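Local coordinates for esterase LipW (Mycobacterium marinum, PDB 3QH4), which probably hydrolyses carboxylic ester bonds, with strict substrate selectivity, as a member of the alpha/beta-hydrolase family, at residues D102-Q107 / F290-P295; E141-V146 / S183-I188; H225-Q230 / P234-G239; A249-C254 / F304-H309. All coordinates share one frame; numbering follows the deposited sequence.

Contact 1: residues D102-Q107 / F290-P295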
loop_
_atom_site.group_PDB
_atom_site.type_symbol
_atom_site.label_atom_id
_atom_site.label_comp_id
_atom_site.label_asym_id
_atom_site.label_seq_id
_atom_site.Cartn_x
_atom_site.Cartn_y
_atom_site.Cartn_z
ATOM N N ASP A 102 -1.130 -6.736 10.845
ATOM C CA ASP A 102 -1.098 -8.106 10.321
ATOM C C ASP A 102 -1.491 -8.201 8.839
ATOM O O ASP A 102 -1.203 -9.205 8.169
ATOM C CB ASP A 102 -2.019 -9.008 11.168
ATOM C CG ASP A 102 -1.515 -9.197 12.598
ATOM O OD1 ASP A 102 -0.290 -9.221 12.832
ATOM O OD2 ASP A 102 -2.364 -9.347 13.520
ATOM N N THR A 103 -2.152 -7.156 8.327
ATOM C CA THR A 103 -2.805 -7.242 7.009
ATOM C C THR A 103 -1.803 -7.559 5.901
ATOM O O THR A 103 -1.968 -8.550 5.159
ATOM C CB THR A 103 -3.541 -5.959 6.684
ATOM O OG1 THR A 103 -4.505 -5.694 7.735
ATOM C CG2 THR A 103 -4.212 -6.079 5.287
ATOM N N ASP A 104 -0.777 -6.716 5.798
ATOM C CA ASP A 104 0.253 -6.832 4.771
ATOM C C ASP A 104 1.567 -7.289 5.401
ATOM O O ASP A 104 2.662 -6.939 4.938
ATOM C CB ASP A 104 0.457 -5.472 4.087
ATOM C CG ASP A 104 -0.647 -5.147 3.088
ATOM O OD1 ASP A 104 -1.477 -6.032 2.779
ATOM O OD2 ASP A 104 -0.615 -4.018 2.568
ATOM N N HIS A 105 1.460 -8.071 6.476
ATOM C CA HIS A 105 2.676 -8.607 7.142
ATOM C C HIS A 105 3.573 -9.383 6.148
ATOM O O HIS A 105 4.782 -9.185 6.147
ATOM C CB HIS A 105 2.217 -9.473 8.315
ATOM C CG HIS A 105 3.315 -10.049 9.160
ATOM N ND1 HIS A 105 4.099 -9.284 10.004
ATOM C CD2 HIS A 105 3.692 -11.333 9.358
ATOM C CE1 HIS A 105 4.945 -10.073 10.646
ATOM N NE2 HIS A 105 4.709 -11.322 10.285
ATOM N N ARG A 106 2.979 -10.226 5.308
ATOM C CA ARG A 106 3.770 -10.999 4.343
ATOM C C ARG A 106 4.528 -10.046 3.411
ATOM O O ARG A 106 5.718 -10.226 3.176
ATOM C CB ARG A 106 2.890 -11.951 3.535
ATOM C CG ARG A 106 3.672 -12.798 2.513
ATOM C CD ARG A 106 4.701 -13.731 3.158
ATOM N NE ARG A 106 5.301 -14.637 2.160
ATOM C CZ ARG A 106 4.761 -15.779 1.746
ATOM N NH1 ARG A 106 3.564 -16.190 2.205
ATOM N NH2 ARG A 106 5.411 -16.510 0.831
ATOM N N GLN A 107 3.825 -9.045 2.864
ATOM C CA GLN A 107 4.462 -8.074 1.986
ATOM C C GLN A 107 5.666 -7.412 2.659
ATOM O O GLN A 107 6.714 -7.229 2.026
ATOM C CB GLN A 107 3.414 -7.039 1.531
ATOM C CG GLN A 107 3.946 -5.736 0.831
ATOM C CD GLN A 107 4.449 -5.981 -0.611
ATOM O OE1 GLN A 107 3.739 -5.694 -1.583
ATOM N NE2 GLN A 107 5.676 -6.469 -0.740
ATOM N N PHE A 290 -3.889 -9.821 -5.741
ATOM C CA PHE A 290 -3.402 -11.158 -6.170
ATOM C C PHE A 290 -2.303 -11.732 -5.277
ATOM O O PHE A 290 -2.315 -12.929 -4.980
ATOM C CB PHE A 290 -2.979 -11.183 -7.654
ATOM C CG PHE A 290 -1.755 -10.332 -7.982
ATOM C CD1 PHE A 290 -1.925 -8.994 -8.371
ATOM C CD2 PHE A 290 -0.453 -10.883 -7.932
ATOM C CE1 PHE A 290 -0.824 -8.210 -8.720
ATOM C CE2 PHE A 290 0.650 -10.117 -8.260
ATOM C CZ PHE A 290 0.469 -8.767 -8.649
ATOM N N ASP A 291 -1.391 -10.876 -4.823
ATOM C CA ASP A 291 -0.255 -11.351 -4.039
ATOM C C ASP A 291 -0.641 -11.667 -2.598
ATOM O O ASP A 291 0.088 -12.422 -1.936
ATOM C CB ASP A 291 0.910 -10.366 -4.075
ATOM C CG ASP A 291 0.507 -8.999 -3.554
ATOM O OD1 ASP A 291 -0.415 -8.394 -4.138
ATOM O OD2 ASP A 291 1.071 -8.560 -2.526
ATOM N N SER A 292 -1.776 -11.125 -2.134
ATOM C CA SER A 292 -2.368 -11.502 -0.835
ATOM C C SER A 292 -3.173 -12.793 -0.930
ATOM O O SER A 292 -3.110 -13.653 -0.013
ATOM C CB SER A 292 -3.266 -10.362 -0.331
ATOM O OG SER A 292 -2.474 -9.208 -0.087
ATOM N N LEU A 293 -3.931 -12.939 -2.017
ATOM C CA LEU A 293 -4.744 -14.131 -2.257
ATOM C C LEU A 293 -3.900 -15.387 -2.449
ATOM O O LEU A 293 -4.284 -16.463 -1.969
ATOM C CB LEU A 293 -5.684 -13.950 -3.467
ATOM C CG LEU A 293 -6.817 -12.913 -3.291
ATOM C CD1 LEU A 293 -7.324 -12.401 -4.647
ATOM C CD2 LEU A 293 -7.992 -13.484 -2.467
ATOM N N LEU A 294 -2.765 -15.238 -3.131
ATOM C CA LEU A 294 -1.928 -16.390 -3.491
ATOM C C LEU A 294 -0.459 -16.022 -3.388
ATOM O O LEU A 294 0.201 -15.873 -4.400
ATOM C CB LEU A 294 -2.217 -16.825 -4.933
ATOM C CG LEU A 294 -3.261 -17.858 -5.285
ATOM C CD1 LEU A 294 -3.089 -18.339 -6.734
ATOM C CD2 LEU A 294 -3.229 -19.061 -4.306
ATOM N N PRO A 295 0.071 -15.879 -2.160
ATOM C CA PRO A 295 1.444 -15.340 -2.097
ATOM C C PRO A 295 2.515 -16.292 -2.638
ATOM O O PRO A 295 3.617 -15.842 -2.976
ATOM C CB PRO A 295 1.667 -15.062 -0.607
ATOM C CG PRO A 295 0.553 -15.698 0.110
ATOM C CD PRO A 295 -0.583 -15.959 -0.847
HETATM O O HOH W 1 -3.414 -7.720 1.941
HETATM O O HOH W 2 1.086 -6.224 -1.224
#
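Arg106 brings its guanidinium group up to Pro295, and the ring's CB lies over one face of the planar group, 3.6 Å from Arg106 NH1. Pro295 CG lies 3.7 Å from Arg106 NH1; the two side chains are set roughly perpendicular. The arginine gets there with CG anti to its own backbone N (chi1 -179°) and a bend at chi2. Two carboxylates hold the guanidinium as well: NE forms a salt bridge with Glu110 and NH2 another with Glu296. Farther in, Gln107 and Asp291 point their polar ends at one another without bonding, the amide and carboxylate planes turned 48° apart and Gln107 OE1 standing 4.0 Å from Asp291 OD2. A water donates to both Gln107 OE1 and Asp291 OD2, at 2.7 Å each, bridging two oxygens that would both be acceptors if Asp291 is ionised, as is likely. The other ends are also held: Gln107 NE2 by Gln307 OE1, and Asp291 OD1 by His193 NE2. A second water repeats the device, donating to Asp104 OD1 and hydrogen-bonding Ser292 OG. Asp104 stands at the N-cap position of helix 105-115, but its side chain makes no capping bond; OD2 is hydrogen-bonded to Tyr90 OH instead, and the side chain lies near, without touching, the putative Ser166-His288-Asp258 triad. The start of helix 105-115 is thus joined to the short helix 290-293, while helix 31-56 packs on Asp102, Thr103 and His105, and helices 17-20 and 298-315 pack against residues 290-295.

Contact 2: residues E141-V146 / S183-I188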
loop_
_atom_site.group_PDB
_atom_site.type_symbol
_atom_site.label_atom_id
_atom_site.label_comp_id
_atom_site.label_asym_id
_atom_site.label_seq_id
_atom_site.Cartn_x
_atom_site.Cartn_y
_atom_site.Cartn_z
ATOM N N GLU A 141 3.441 11.210 10.993
ATOM C CA GLU A 141 3.945 11.091 12.350
ATOM C C GLU A 141 4.998 9.983 12.418
ATOM O O GLU A 141 6.079 10.182 13.015
ATOM C CB GLU A 141 2.778 10.798 13.300
ATOM C CG GLU A 141 3.149 10.775 14.771
ATOM C CD GLU A 141 3.105 12.150 15.449
ATOM O OE1 GLU A 141 3.052 13.201 14.758
ATOM O OE2 GLU A 141 3.130 12.167 16.698
ATOM N N VAL A 142 4.705 8.841 11.779
ATOM C CA VAL A 142 5.646 7.728 11.795
ATOM C C VAL A 142 6.905 8.071 11.021
ATOM O O VAL A 142 8.007 7.841 11.511
ATOM C CB VAL A 142 5.022 6.397 11.305
ATOM C CG1 VAL A 142 6.102 5.277 11.196
ATOM C CG2 VAL A 142 3.923 5.984 12.283
ATOM N N LEU A 143 6.751 8.643 9.836
ATOM C CA LEU A 143 7.936 8.999 9.047
ATOM C C LEU A 143 8.856 9.983 9.810
ATOM O O LEU A 143 10.075 9.808 9.817
ATOM C CB LEU A 143 7.545 9.579 7.686
ATOM C CG LEU A 143 8.765 9.866 6.779
ATOM C CD1 LEU A 143 8.360 9.501 5.355
ATOM C CD2 LEU A 143 9.185 11.312 6.896
ATOM N N THR A 144 8.274 11.004 10.440
ATOM C CA THR A 144 9.064 11.977 11.236
ATOM C C THR A 144 9.824 11.284 12.372
ATOM O O THR A 144 10.993 11.600 12.645
ATOM C CB THR A 144 8.132 13.105 11.782
ATOM O OG1 THR A 144 7.550 13.784 10.668
ATOM C CG2 THR A 144 8.925 14.129 12.644
ATOM N N TRP A 145 9.155 10.332 13.014
ATOM C CA TRP A 145 9.715 9.579 14.130
ATOM C C TRP A 145 10.861 8.671 13.672
ATOM O O TRP A 145 11.896 8.567 14.352
ATOM C CB TRP A 145 8.587 8.782 14.770
ATOM C CG TRP A 145 8.950 7.847 15.868
ATOM C CD1 TRP A 145 9.013 8.139 17.210
ATOM C CD2 TRP A 145 9.211 6.439 15.751
ATOM N NE1 TRP A 145 9.320 7.007 17.926
ATOM C CE2 TRP A 145 9.431 5.947 17.065
ATOM C CE3 TRP A 145 9.258 5.539 14.672
ATOM C CZ2 TRP A 145 9.721 4.609 17.323
ATOM C CZ3 TRP A 145 9.538 4.222 14.927
ATOM C CH2 TRP A 145 9.760 3.758 16.241
ATOM N N VAL A 146 10.702 8.047 12.503
ATOM C CA VAL A 146 11.737 7.209 11.916
ATOM C C VAL A 146 13.007 8.020 11.702
ATOM O O VAL A 146 14.098 7.583 12.058
ATOM C CB VAL A 146 11.233 6.569 10.582
ATOM C CG1 VAL A 146 12.363 6.016 9.752
ATOM C CG2 VAL A 146 10.180 5.509 10.912
ATOM N N SER A 183 8.374 19.661 3.064
ATOM C CA SER A 183 7.594 19.618 4.312
ATOM C C SER A 183 8.029 18.463 5.204
ATOM O O SER A 183 7.774 18.469 6.423
ATOM C CB SER A 183 6.107 19.409 3.995
ATOM O OG SER A 183 5.550 20.545 3.343
ATOM N N LEU A 184 8.618 17.450 4.570
ATOM C CA LEU A 184 9.057 16.218 5.218
ATOM C C LEU A 184 10.505 15.934 4.847
ATOM O O LEU A 184 11.006 16.448 3.834
ATOM C CB LEU A 184 8.187 15.036 4.745
ATOM C CG LEU A 184 6.679 15.029 4.922
ATOM C CD1 LEU A 184 6.160 13.673 4.428
ATOM C CD2 LEU A 184 6.279 15.284 6.391
ATOM N N PRO A 185 11.197 15.093 5.643
ATOM C CA PRO A 185 12.578 14.679 5.330
ATOM C C PRO A 185 12.717 14.075 3.912
ATOM O O PRO A 185 11.733 13.555 3.370
ATOM C CB PRO A 185 12.847 13.590 6.363
ATOM C CG PRO A 185 11.966 13.931 7.505
ATOM C CD PRO A 185 10.735 14.526 6.924
ATOM N N PRO A 186 13.923 14.124 3.319
ATOM C CA PRO A 186 14.031 13.612 1.936
ATOM C C PRO A 186 13.731 12.116 1.804
ATOM O O PRO A 186 14.032 11.334 2.704
ATOM C CB PRO A 186 15.477 13.893 1.535
ATOM C CG PRO A 186 16.082 14.710 2.665
ATOM C CD PRO A 186 15.154 14.784 3.806
ATOM N N VAL A 187 13.149 11.745 0.667
ATOM C CA VAL A 187 12.764 10.353 0.365
ATOM C C VAL A 187 13.376 9.991 -0.986
ATOM O O VAL A 187 13.204 10.727 -1.956
ATOM C CB VAL A 187 11.202 10.230 0.299
ATOM C CG1 VAL A 187 10.756 8.925 -0.380
ATOM C CG2 VAL A 187 10.593 10.320 1.735
ATOM N N ILE A 188 14.100 8.872 -1.053
ATOM C CA ILE A 188 14.821 8.539 -2.265
ATOM C C ILE A 188 14.080 7.589 -3.203
ATOM O O ILE A 188 14.503 7.386 -4.353
ATOM C CB ILE A 188 16.233 7.979 -1.991
ATOM C CG1 ILE A 188 16.169 6.609 -1.291
ATOM C CG2 ILE A 188 17.070 9.035 -1.194
ATOM C CD1 ILE A 188 17.537 5.904 -1.234
#
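Leu143, which meets Leu184, Pro185 and Val187, sits in a helical turn secured by the backbone bond from Val146 N to Val142 O, 2.9 Å long. Across the contact itself the meeting is wholly apolar. The leucine has CG anti to the backbone N (chi1 -176°), which carries both methyls out from the helix toward residues 183-188. CD2 does most of the touching: it lies alongside the pyrrolidine ring, 3.6 Å from Pro185 CD and slightly farther from Pro185 CG, and the leucine and the proline ring pass side by side, pointing opposite ways. The same methyl only grazes Leu184, at 4.4 Å from its CB. The other branch turns to Val187, Leu143 CD1 lying 4.3 Å from Val187 CG2. One branched side chain therefore fits among three residues of an extended connection, with Pro185 the nearest of them. Behind it, Leu143 and Val187 both rest on Leu160 and Val162 of strand 160-165, while Leu143 and Leu184 share Leu175 of helix 167-181. The contact sets helix 134-148 against the loop that leaves helix 167-181 and leads into strand 189-193, a helix-to-loop junction over one face of the central sheet.

Contact 3: residues H225-Q230 / P234-G239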
loop_
_atom_site.group_PDB
_atom_site.type_symbol
_atom_site.label_atom_id
_atom_site.label_comp_id
_atom_site.label_asym_id
_atom_site.label_seq_id
_atom_site.Cartn_x
_atom_site.Cartn_y
_atom_site.Cartn_z
ATOM N N HIS A 225 -16.310 7.035 1.888
ATOM C CA HIS A 225 -16.031 6.872 3.332
ATOM C C HIS A 225 -14.815 7.695 3.755
ATOM O O HIS A 225 -14.801 8.273 4.839
ATOM C CB HIS A 225 -15.692 5.428 3.717
ATOM C CG HIS A 225 -16.751 4.431 3.390
ATOM N ND1 HIS A 225 -18.092 4.650 3.610
ATOM C CD2 HIS A 225 -16.649 3.182 2.878
ATOM C CE1 HIS A 225 -18.776 3.589 3.214
ATOM N NE2 HIS A 225 -17.922 2.687 2.761
ATOM N N TYR A 226 -13.793 7.693 2.895
ATOM C CA TYR A 226 -12.519 8.339 3.161
ATOM C C TYR A 226 -12.643 9.856 3.149
ATOM O O TYR A 226 -12.102 10.522 4.033
ATOM C CB TYR A 226 -11.521 7.934 2.076
ATOM C CG TYR A 226 -10.127 8.429 2.321
ATOM C CD1 TYR A 226 -9.493 8.199 3.542
ATOM C CD2 TYR A 226 -9.426 9.100 1.331
ATOM C CE1 TYR A 226 -8.201 8.648 3.785
ATOM C CE2 TYR A 226 -8.126 9.547 1.553
ATOM C CZ TYR A 226 -7.507 9.289 2.770
ATOM O OH TYR A 226 -6.208 9.716 2.954
ATOM N N LEU A 227 -13.328 10.397 2.137
ATOM C CA LEU A 227 -13.455 11.861 2.033
ATOM C C LEU A 227 -14.459 12.454 3.009
ATOM O O LEU A 227 -14.326 13.610 3.403
ATOM C CB LEU A 227 -13.792 12.287 0.611
ATOM C CG LEU A 227 -12.644 12.067 -0.395
ATOM C CD1 LEU A 227 -13.200 12.273 -1.820
ATOM C CD2 LEU A 227 -11.486 12.997 -0.175
ATOM N N ALA A 228 -15.457 11.663 3.376
ATOM C CA ALA A 228 -16.523 12.079 4.309
ATOM C C ALA A 228 -17.036 13.497 3.980
ATOM O O ALA A 228 -17.059 14.393 4.853
ATOM C CB ALA A 228 -16.050 11.970 5.757
ATOM N N GLY A 229 -17.430 13.697 2.716
ATOM C CA GLY A 229 -18.019 14.965 2.260
ATOM C C GLY A 229 -17.053 16.082 1.924
ATOM O O GLY A 229 -17.472 17.180 1.527
ATOM N N GLN A 230 -15.761 15.847 2.142
ATOM C CA GLN A 230 -14.731 16.832 1.797
ATOM C C GLN A 230 -14.503 16.844 0.318
ATOM O O GLN A 230 -14.566 15.794 -0.347
ATOM C CB GLN A 230 -13.422 16.551 2.512
ATOM C CG GLN A 230 -13.578 16.711 4.034
ATOM C CD GLN A 230 -12.356 16.213 4.753
ATOM O OE1 GLN A 230 -11.351 16.940 4.867
ATOM N NE2 GLN A 230 -12.391 14.937 5.172
ATOM N N PRO A 234 -5.685 17.752 -4.607
ATOM C CA PRO A 234 -4.421 17.005 -4.775
ATOM C C PRO A 234 -3.862 16.479 -3.460
ATOM O O PRO A 234 -3.125 15.476 -3.459
ATOM C CB PRO A 234 -3.478 18.056 -5.392
ATOM C CG PRO A 234 -4.408 18.939 -6.172
ATOM C CD PRO A 234 -5.629 19.073 -5.267
ATOM N N GLU A 235 -4.241 17.127 -2.353
ATOM C CA GLU A 235 -3.803 16.683 -1.017
ATOM C C GLU A 235 -4.460 15.389 -0.550
ATOM O O GLU A 235 -3.820 14.588 0.132
ATOM C CB GLU A 235 -3.986 17.779 0.033
ATOM C CG GLU A 235 -3.052 19.008 -0.196
ATOM C CD GLU A 235 -3.441 19.848 -1.408
ATOM O OE1 GLU A 235 -4.645 20.105 -1.621
ATOM O OE2 GLU A 235 -2.529 20.268 -2.145
ATOM N N SER A 236 -5.714 15.153 -0.932
ATOM C CA SER A 236 -6.355 13.881 -0.574
ATOM C C SER A 236 -6.277 12.831 -1.679
ATOM O O SER A 236 -6.411 11.635 -1.422
ATOM C CB SER A 236 -7.823 14.104 -0.180
ATOM O OG SER A 236 -8.505 14.920 -1.133
ATOM N N VAL A 237 -6.050 13.295 -2.905
ATOM C CA VAL A 237 -6.164 12.448 -4.114
ATOM C C VAL A 237 -4.912 12.671 -4.941
ATOM O O VAL A 237 -4.841 13.620 -5.712
ATOM C CB VAL A 237 -7.398 12.846 -4.952
ATOM C CG1 VAL A 237 -7.573 11.888 -6.148
ATOM C CG2 VAL A 237 -8.725 12.855 -4.049
ATOM N N PRO A 238 -3.896 11.806 -4.789
ATOM C CA PRO A 238 -2.638 12.076 -5.482
ATOM C C PRO A 238 -2.766 12.215 -7.003
ATOM O O PRO A 238 -2.029 13.028 -7.610
ATOM C CB PRO A 238 -1.747 10.877 -5.070
ATOM C CG PRO A 238 -2.257 10.487 -3.737
ATOM C CD PRO A 238 -3.777 10.664 -3.859
ATOM N N GLY A 239 -3.709 11.491 -7.630
ATOM C CA GLY A 239 -3.845 11.532 -9.055
ATOM C C GLY A 239 -4.338 12.882 -9.551
ATOM O O GLY A 239 -4.179 13.199 -10.733
HETATM O O HOH W 3 -5.007 10.747 0.837
#
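Leu227 and Ser236 touch through a methyl: Leu227 CD2 lies 3.7 Å from Ser236 OG and 3.8 Å from Ser236 CB. The leucine has CG anti to its carbonyl carbon; chi2 of 169° extends CD1, and it is the second branch, CD2, that is turned to Ser236, although the base of the side chain does not point that way. Ser236 places OG between its backbone N and carbonyl carbon (chi1 48°), and that hydroxyl is hydrogen-bonded to Ser233 N, just before the segment. In Tyr226 CG is anti to the backbone N, which carries the ring toward residues 234-239, and Ser236 O approaches the ring edge near its plane, 4.0 Å from Tyr226 CE2. A water lying in the plane of that ring completes the approach: it is 2.6 Å from Tyr226 OH and donates to Ser236 O. Beyond the helix end the chain makes a type I' turn, with Ala228 and Gly229 at positive phi. Leu227 O there accepts Gln230 N and Gln230 NE2, each at 2.9 Å and from opposite faces of the carbonyl plane. The NE2 bond is bent, its N-H...O angle 136°, and NE2 also bonds Tyr132 O. The contact joins the C-terminal end of helix 216-227 to the loop leading to strand 250-255, while Tyr226 stacks on Phe96 and touches Leu171 of helix 167-181, a helix that Pro238 also touches.

Contact 4: residues A249-C254 / F304-H309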
loop_
_atom_site.group_PDB
_atom_site.type_symbol
_atom_site.label_atom_id
_atom_site.label_comp_id
_atom_site.label_asym_id
_atom_site.label_seq_id
_atom_site.Cartn_x
_atom_site.Cartn_y
_atom_site.Cartn_z
ATOM N N ALA A 249 12.046 8.728 -7.469
ATOM C CA ALA A 249 12.042 7.532 -8.302
ATOM C C ALA A 249 11.010 6.520 -7.794
ATOM O O ALA A 249 10.818 6.359 -6.582
ATOM C CB ALA A 249 13.413 6.927 -8.323
ATOM N N THR A 250 10.334 5.868 -8.733
ATOM C CA THR A 250 9.108 5.119 -8.428
ATOM C C THR A 250 9.137 3.708 -9.023
ATOM O O THR A 250 9.665 3.525 -10.138
ATOM C CB THR A 250 7.905 5.889 -9.024
ATOM O OG1 THR A 250 7.813 7.166 -8.379
ATOM C CG2 THR A 250 6.552 5.131 -8.826
ATOM N N LEU A 251 8.607 2.733 -8.263
ATOM C CA LEU A 251 8.166 1.446 -8.815
ATOM C C LEU A 251 6.671 1.433 -8.623
ATOM O O LEU A 251 6.185 1.621 -7.503
ATOM C CB LEU A 251 8.780 0.248 -8.090
ATOM C CG LEU A 251 8.136 -1.087 -8.487
ATOM C CD1 LEU A 251 8.447 -1.479 -9.975
ATOM C CD2 LEU A 251 8.636 -2.195 -7.531
ATOM N N ILE A 252 5.941 1.213 -9.715
ATOM C CA ILE A 252 4.480 1.158 -9.630
ATOM C C ILE A 252 3.978 -0.085 -10.350
ATOM O O ILE A 252 4.342 -0.336 -11.507
ATOM C CB ILE A 252 3.854 2.505 -10.131
ATOM C CG1 ILE A 252 2.323 2.474 -10.027
ATOM C CG2 ILE A 252 4.267 2.837 -11.583
ATOM C CD1 ILE A 252 1.656 3.874 -10.322
ATOM N N THR A 253 3.110 -0.853 -9.681
ATOM C CA THR A 253 2.734 -2.163 -10.189
ATOM C C THR A 253 1.215 -2.339 -10.091
ATOM O O THR A 253 0.561 -1.683 -9.257
ATOM C CB THR A 253 3.432 -3.270 -9.354
ATOM O OG1 THR A 253 3.220 -3.033 -7.948
ATOM C CG2 THR A 253 4.941 -3.307 -9.636
ATOM N N CYS A 254 0.632 -3.187 -10.950
ATOM C CA CYS A 254 -0.804 -3.474 -10.827
ATOM C C CYS A 254 -1.166 -4.690 -11.653
ATOM O O CYS A 254 -0.557 -4.916 -12.698
ATOM C CB CYS A 254 -1.600 -2.264 -11.348
ATOM S SG CYS A 254 -3.316 -2.253 -10.769
ATOM N N PHE A 304 7.124 -9.843 -5.719
ATOM C CA PHE A 304 8.020 -9.676 -4.562
ATOM C C PHE A 304 9.479 -9.489 -5.019
ATOM O O PHE A 304 10.202 -8.667 -4.481
ATOM C CB PHE A 304 7.912 -10.846 -3.583
ATOM C CG PHE A 304 6.522 -11.031 -2.961
ATOM C CD1 PHE A 304 5.704 -9.939 -2.646
ATOM C CD2 PHE A 304 6.060 -12.310 -2.670
ATOM C CE1 PHE A 304 4.429 -10.144 -2.072
ATOM C CE2 PHE A 304 4.804 -12.530 -2.099
ATOM C CZ PHE A 304 3.991 -11.437 -1.770
ATOM N N ALA A 305 9.898 -10.262 -6.013
ATOM C CA ALA A 305 11.293 -10.227 -6.458
ATOM C C ALA A 305 11.550 -8.872 -7.100
ATOM O O ALA A 305 12.620 -8.279 -6.887
ATOM C CB ALA A 305 11.571 -11.366 -7.420
ATOM N N MET A 306 10.557 -8.386 -7.864
ATOM C CA MET A 306 10.672 -7.123 -8.578
ATOM C C MET A 306 10.778 -5.960 -7.594
ATOM O O MET A 306 11.592 -5.039 -7.766
ATOM C CB MET A 306 9.462 -6.943 -9.508
ATOM C CG MET A 306 9.510 -5.693 -10.344
ATOM S SD MET A 306 8.026 -5.529 -11.357
ATOM C CE MET A 306 8.140 -7.039 -12.320
ATOM N N GLN A 307 9.949 -6.007 -6.565
ATOM C CA GLN A 307 9.958 -4.994 -5.518
ATOM C C GLN A 307 11.281 -5.009 -4.788
ATOM O O GLN A 307 11.834 -3.952 -4.507
ATOM C CB GLN A 307 8.835 -5.273 -4.522
ATOM C CG GLN A 307 7.431 -5.095 -5.090
ATOM C CD GLN A 307 6.383 -5.598 -4.094
ATOM O OE1 GLN A 307 6.609 -6.611 -3.419
ATOM N NE2 GLN A 307 5.235 -4.926 -4.025
ATOM N N GLY A 308 11.777 -6.206 -4.475
ATOM C CA GLY A 308 13.059 -6.339 -3.758
ATOM C C GLY A 308 14.207 -5.735 -4.537
ATOM O O GLY A 308 15.026 -5.007 -3.982
ATOM N N HIS A 309 14.226 -5.987 -5.836
ATOM C CA HIS A 309 15.322 -5.516 -6.680
ATOM C C HIS A 309 15.250 -3.997 -6.837
ATOM O O HIS A 309 16.275 -3.339 -6.869
ATOM C CB HIS A 309 15.314 -6.242 -8.027
ATOM C CG HIS A 309 15.886 -7.630 -7.960
ATOM N ND1 HIS A 309 17.136 -7.895 -7.422
ATOM C CD2 HIS A 309 15.386 -8.826 -8.353
ATOM C CE1 HIS A 309 17.375 -9.195 -7.489
ATOM N NE2 HIS A 309 16.327 -9.784 -8.040
HETATM O O HOH W 4 5.179 -2.523 -6.068
#
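Leu251 reaches from strand 250-254 to the turn of helix 304-309 that carries Met306 and Gln307. Its CB points toward the helix, and CG, anti to the backbone N (chi1 170°), spreads the two methyls over different neighbours; CB and CG themselves serve as the stem. Leu251 CD1 faces the thioether, 4.3 Å from Met306 SD. Leu251 CD2 lies 3.7 Å from Gln307 CA and 4.0 Å from Gln307 CG, the two side chains roughly perpendicular; Leu251 CD2 is also 4.1 Å from Met306 O. Two residues along, Thr253 CG2 lies 4.2 Å from Met306 SD, and these side chains run past one another, pointing opposite ways; the methionine is extended through chi1 and chi2 (-178°), which brings SD toward the strand. The polar ends meet through a water, 2.8 Å from Thr253 OG1 and accepting Gln307 NE2 at 3.2 Å. The strand and helix segments run nearly antiparallel, at 170°, with axes 9.9 Å apart, the usual sheet-to-helix layer of an alpha/beta-hydrolase fold. Chemically, the contact is apolar at Leu251, Met306 and the Thr253 methyl; the polar ends of Thr253 and Gln307 are linked by one water and are also bonded, Thr253 OG1 to His193 ND1 and Gln307 to Gln107, so both buried groups have partners.

From the N terminus, 102-107 opens contact 1, whose loop runs to 290-295. Inside it lie the smaller loop of contact 2, from 141-146 to 183-188, and then the short loop of contact 3, 225-230 to 234-239; these two follow in series. Contact 4 opens at 249-254 within the same large loop but closes at 304-309, beyond it, so contacts 1 and 4 cross. Those two also touch, through Gln107 and Gln307. Contact 1 joins the start of helix 105-115 to helix 290-293, and contact 4 sets helix 298-315 on strand 250-255, while contacts 2 and 3 secure connections ahead of strands 189-193 and 250-255.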